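Local coordinates for subtilisin-like protein (Prochloron didemni, PDB 3ZXY) that is the subtilisin-like protease domain of PatA, probably a serine endopeptidase that cleaves precursor peptides in patellamide processing, at residues L223-E233 against G271-G279. The protein carries 1 engineered substitution. Residues are numbered along the deposited sequence; the frame is centred on the assembly and turned at random.
Sequences LLLSEQVRRGE and GAFTLLKGG
Leu224 lays its CD2 methyl over the centre of the Phe273 ring, a CH-pi contact 3.5 Å from the centroid and 12° off the ring normal. The same methyl meets CD1 of Leu276 at 3.7 Å, while the other branch, CD1, rests on CB of Ala272, so Leu224 touches three residues on one face of helix 269-278. Around the rim of the ring, CB of Leu223 lies in plane against CZ, and OE1 of Glu227 approaches CE2 in plane at 3.8 Å. Replacing Phe273 with an alanine would probably leave the Leu224 methyl without its aromatic face and open a gap beside Leu223 and Glu227. Leu276, with CG anti to the backbone N (chi1 -172°), reaches across to helix 210-230, where its CD1 also abuts the carbonyl O of Leu224 and its CD2 touches CD of Arg231 at 3.5 Å. Beyond it the contact turns polar. The Arg231 chain bends at its third torsion; CA of Lys277 lies over one guanidinium face, offset toward the rim, and NH2 is 2.9 Å from the Lys277 carbonyl O. Two waters also link the helices, one between Glu233 OE2 and the carbonyl O of Leu276, the other between Lys277 NZ and, weakly, Glu227 OE2, an oxygen already held by Arg230 NH1 in a salt bridge of 2.9 Å. Helix 237-247 lines the inner side, where Leu244 touches Leu224 and Ser247 touches Ala272. The last helix of this protease domain construct thus docks, at -23° and 10.9 Å between axes, onto the far end of the helix whose first turn carries Ala211, the replaced residue at a predicted charge-relay position. Apolar packing gives way to polar and water-mediated contacts, with the salt bridges inside 223-233, where solvent probably softens the electrostatics.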
loop_
_atom_site.group_PDB
_atom_site.type_symbol
_atom_site.label_atom_id
_atom_site.label_comp_id
_atom_site.label_asym_id
_atom_site.label_seq_id
_atom_site.Cartn_x
_atom_site.Cartn_y
_atom_site.Cartn_z
ATOM N N LEU A 223 -6.415 -7.537 5.858
ATOM C CA LEU A 223 -7.602 -8.081 6.498
ATOM C C LEU A 223 -8.152 -9.287 5.737
ATOM O O LEU A 223 -8.615 -10.237 6.363
ATOM C CB LEU A 223 -8.683 -7.016 6.662
ATOM C CG LEU A 223 -8.313 -5.855 7.589
ATOM C CD1 LEU A 223 -9.475 -4.881 7.637
ATOM C CD2 LEU A 223 -7.966 -6.344 8.997
ATOM N N LEU A 224 -8.099 -9.256 4.412
ATOM C CA LEU A 224 -8.545 -10.416 3.624
ATOM C C LEU A 224 -7.627 -11.625 3.841
ATOM O O LEU A 224 -8.102 -12.749 4.002
ATOM C CB LEU A 224 -8.671 -10.042 2.149
ATOM C CG LEU A 224 -9.845 -9.107 1.837
ATOM C CD1 LEU A 224 -9.639 -8.462 0.468
ATOM C CD2 LEU A 224 -11.176 -9.864 1.886
ATOM N N LEU A 225 -6.317 -11.416 3.867
ATOM C CA LEU A 225 -5.392 -12.490 4.234
ATOM C C LEU A 225 -5.663 -13.013 5.635
ATOM O O LEU A 225 -5.587 -14.206 5.883
ATOM C CB LEU A 225 -3.939 -12.021 4.130
ATOM C CG LEU A 225 -3.409 -11.710 2.739
ATOM C CD1 LEU A 225 -2.046 -11.031 2.858
ATOM C CD2 LEU A 225 -3.305 -12.995 1.932
ATOM N N SER A 226 -5.960 -12.115 6.564
ATOM C CA SER A 226 -6.238 -12.506 7.935
ATOM C C SER A 226 -7.485 -13.393 7.982
ATOM O O SER A 226 -7.543 -14.374 8.735
ATOM C CB SER A 226 -6.404 -11.264 8.800
ATOM O OG SER A 226 -5.177 -10.541 8.864
ATOM N N GLU A 227 -8.463 -13.054 7.152
ATOM C CA GLU A 227 -9.657 -13.882 7.040
ATOM C C GLU A 227 -9.341 -15.267 6.482
ATOM O O GLU A 227 -9.903 -16.258 6.931
ATOM C CB GLU A 227 -10.708 -13.172 6.188
ATOM C CG GLU A 227 -12.117 -13.684 6.448
ATOM C CD GLU A 227 -12.603 -13.368 7.855
ATOM O OE1 GLU A 227 -12.172 -12.341 8.448
ATOM O OE2 GLU A 227 -13.424 -14.146 8.383
ATOM N N GLN A 228 -8.460 -15.348 5.492
ATOM C CA GLN A 228 -8.049 -16.640 4.980
ATOM C C GLN A 228 -7.468 -17.497 6.093
ATOM O O GLN A 228 -7.816 -18.675 6.216
ATOM C CB GLN A 228 -7.048 -16.494 3.826
ATOM C CG GLN A 228 -7.664 -15.946 2.552
ATOM C CD GLN A 228 -6.652 -15.692 1.451
ATOM O OE1 GLN A 228 -5.494 -15.410 1.706
ATOM N NE2 GLN A 228 -7.116 -15.733 0.200
ATOM N N VAL A 229 -6.587 -16.919 6.914
ATOM C CA VAL A 229 -5.991 -17.651 8.035
ATOM C C VAL A 229 -7.086 -18.163 8.991
ATOM O O VAL A 229 -7.069 -19.313 9.437
ATOM C CB VAL A 229 -4.989 -16.773 8.806
ATOM C CG1 VAL A 229 -4.464 -17.472 10.054
ATOM C CG2 VAL A 229 -3.836 -16.391 7.890
ATOM N N ARG A 230 -8.042 -17.299 9.310
ATOM C CA ARG A 230 -9.122 -17.689 10.207
ATOM C C ARG A 230 -9.894 -18.892 9.656
ATOM O O ARG A 230 -10.309 -19.784 10.408
ATOM C CB ARG A 230 -10.082 -16.527 10.395
ATOM C CG ARG A 230 -11.352 -16.958 11.068
ATOM C CD ARG A 230 -12.232 -15.801 11.383
ATOM N NE ARG A 230 -13.419 -16.312 12.032
ATOM C CZ ARG A 230 -14.623 -16.355 11.487
ATOM N NH1 ARG A 230 -14.827 -15.856 10.276
ATOM N NH2 ARG A 230 -15.631 -16.822 12.197
ATOM N N ARG A 231 -10.077 -18.913 8.343
ATOM C CA ARG A 231 -10.806 -19.985 7.670
ATOM C C ARG A 231 -9.999 -21.268 7.516
ATOM O O ARG A 231 -10.513 -22.275 7.045
ATOM C CB ARG A 231 -11.298 -19.522 6.305
ATOM C CG ARG A 231 -12.270 -18.358 6.389
ATOM C CD ARG A 231 -12.560 -17.825 4.999
ATOM N NE ARG A 231 -13.416 -18.735 4.235
ATOM C CZ ARG A 231 -14.750 -18.727 4.259
ATOM N NH1 ARG A 231 -15.394 -17.872 5.043
ATOM N NH2 ARG A 231 -15.442 -19.581 3.507
ATOM N N GLY A 232 -8.738 -21.247 7.931
ATOM C CA GLY A 232 -7.874 -22.412 7.824
ATOM C C GLY A 232 -7.185 -22.550 6.483
ATOM O O GLY A 232 -6.637 -23.615 6.183
ATOM N N GLU A 233 -7.170 -21.458 5.708
ATOM C CA GLU A 233 -6.568 -21.430 4.383
ATOM C C GLU A 233 -5.136 -20.931 4.526
ATOM O O GLU A 233 -4.840 -20.138 5.420
ATOM C CB GLU A 233 -7.271 -20.438 3.455
ATOM C CG GLU A 233 -8.673 -20.759 2.963
ATOM C CD GLU A 233 -9.181 -19.703 1.970
ATOM O OE1 GLU A 233 -8.404 -19.221 1.110
ATOM O OE2 GLU A 233 -10.377 -19.338 2.024
ATOM N N GLY A 271 -17.904 -6.366 -0.727
ATOM C CA GLY A 271 -17.944 -7.284 -1.849
ATOM C C GLY A 271 -16.790 -8.270 -1.872
ATOM O O GLY A 271 -16.966 -9.456 -2.197
ATOM N N ALA A 272 -15.596 -7.778 -1.575
ATOM C CA ALA A 272 -14.413 -8.619 -1.548
ATOM C C ALA A 272 -14.563 -9.701 -0.478
ATOM O O ALA A 272 -14.259 -10.860 -0.723
ATOM C CB ALA A 272 -13.161 -7.776 -1.296
ATOM N N PHE A 273 -15.052 -9.314 0.695
ATOM C CA PHE A 273 -15.244 -10.286 1.764
ATOM C C PHE A 273 -16.320 -11.291 1.379
ATOM O O PHE A 273 -16.166 -12.480 1.628
ATOM C CB PHE A 273 -15.573 -9.600 3.082
ATOM C CG PHE A 273 -14.349 -9.264 3.887
ATOM C CD1 PHE A 273 -13.671 -8.076 3.695
ATOM C CD2 PHE A 273 -13.886 -10.150 4.861
ATOM C CE1 PHE A 273 -12.539 -7.779 4.445
ATOM C CE2 PHE A 273 -12.769 -9.849 5.613
ATOM C CZ PHE A 273 -12.098 -8.670 5.398
ATOM N N THR A 274 -17.417 -10.823 0.794
ATOM C CA THR A 274 -18.501 -11.749 0.398
ATOM C C THR A 274 -17.993 -12.799 -0.594
ATOM O O THR A 274 -18.348 -13.974 -0.509
ATOM C CB THR A 274 -19.682 -10.963 -0.182
ATOM O OG1 THR A 274 -20.232 -10.163 0.876
ATOM C CG2 THR A 274 -20.791 -11.905 -0.730
ATOM N N LEU A 275 -17.168 -12.373 -1.540
ATOM C CA LEU A 275 -16.608 -13.297 -2.536
ATOM C C LEU A 275 -15.661 -14.287 -1.887
ATOM O O LEU A 275 -15.708 -15.464 -2.184
ATOM C CB LEU A 275 -15.860 -12.588 -3.670
ATOM C CG LEU A 275 -16.669 -12.108 -4.860
ATOM C CD1 LEU A 275 -15.705 -11.530 -5.886
ATOM C CD2 LEU A 275 -17.521 -13.226 -5.449
ATOM N N LEU A 276 -14.816 -13.816 -0.982
ATOM C CA LEU A 276 -13.909 -14.704 -0.255
ATOM C C LEU A 276 -14.704 -15.735 0.539
ATOM O O LEU A 276 -14.406 -16.930 0.484
ATOM C CB LEU A 276 -12.996 -13.875 0.663
ATOM C CG LEU A 276 -11.855 -14.589 1.368
ATOM C CD1 LEU A 276 -10.872 -13.516 1.860
ATOM C CD2 LEU A 276 -12.370 -15.433 2.497
ATOM N N LYS A 277 -15.730 -15.273 1.242
ATOM C CA LYS A 277 -16.486 -16.148 2.121
ATOM C C LYS A 277 -17.295 -17.182 1.353
ATOM O O LYS A 277 -17.491 -18.304 1.833
ATOM C CB LYS A 277 -17.399 -15.338 3.043
ATOM C CG LYS A 277 -16.573 -14.601 4.072
ATOM C CD LYS A 277 -17.345 -13.458 4.713
ATOM C CE LYS A 277 -18.327 -13.904 5.766
ATOM N NZ LYS A 277 -18.675 -12.706 6.577
ATOM N N GLY A 278 -17.783 -16.820 0.166
ATOM C CA GLY A 278 -18.591 -17.732 -0.627
ATOM C C GLY A 278 -17.799 -18.769 -1.411
ATOM O O GLY A 278 -18.346 -19.843 -1.736
ATOM N N GLY A 279 -16.539 -18.457 -1.700
ATOM C CA GLY A 279 -15.691 -19.329 -2.504
ATOM C C GLY A 279 -15.980 -19.255 -3.989
ATOM O O GLY A 279 -15.490 -20.099 -4.743
HETATM O O HOH W 1 -16.091 -12.778 7.988
HETATM O O HOH W 2 -12.244 -18.220 -0.188
#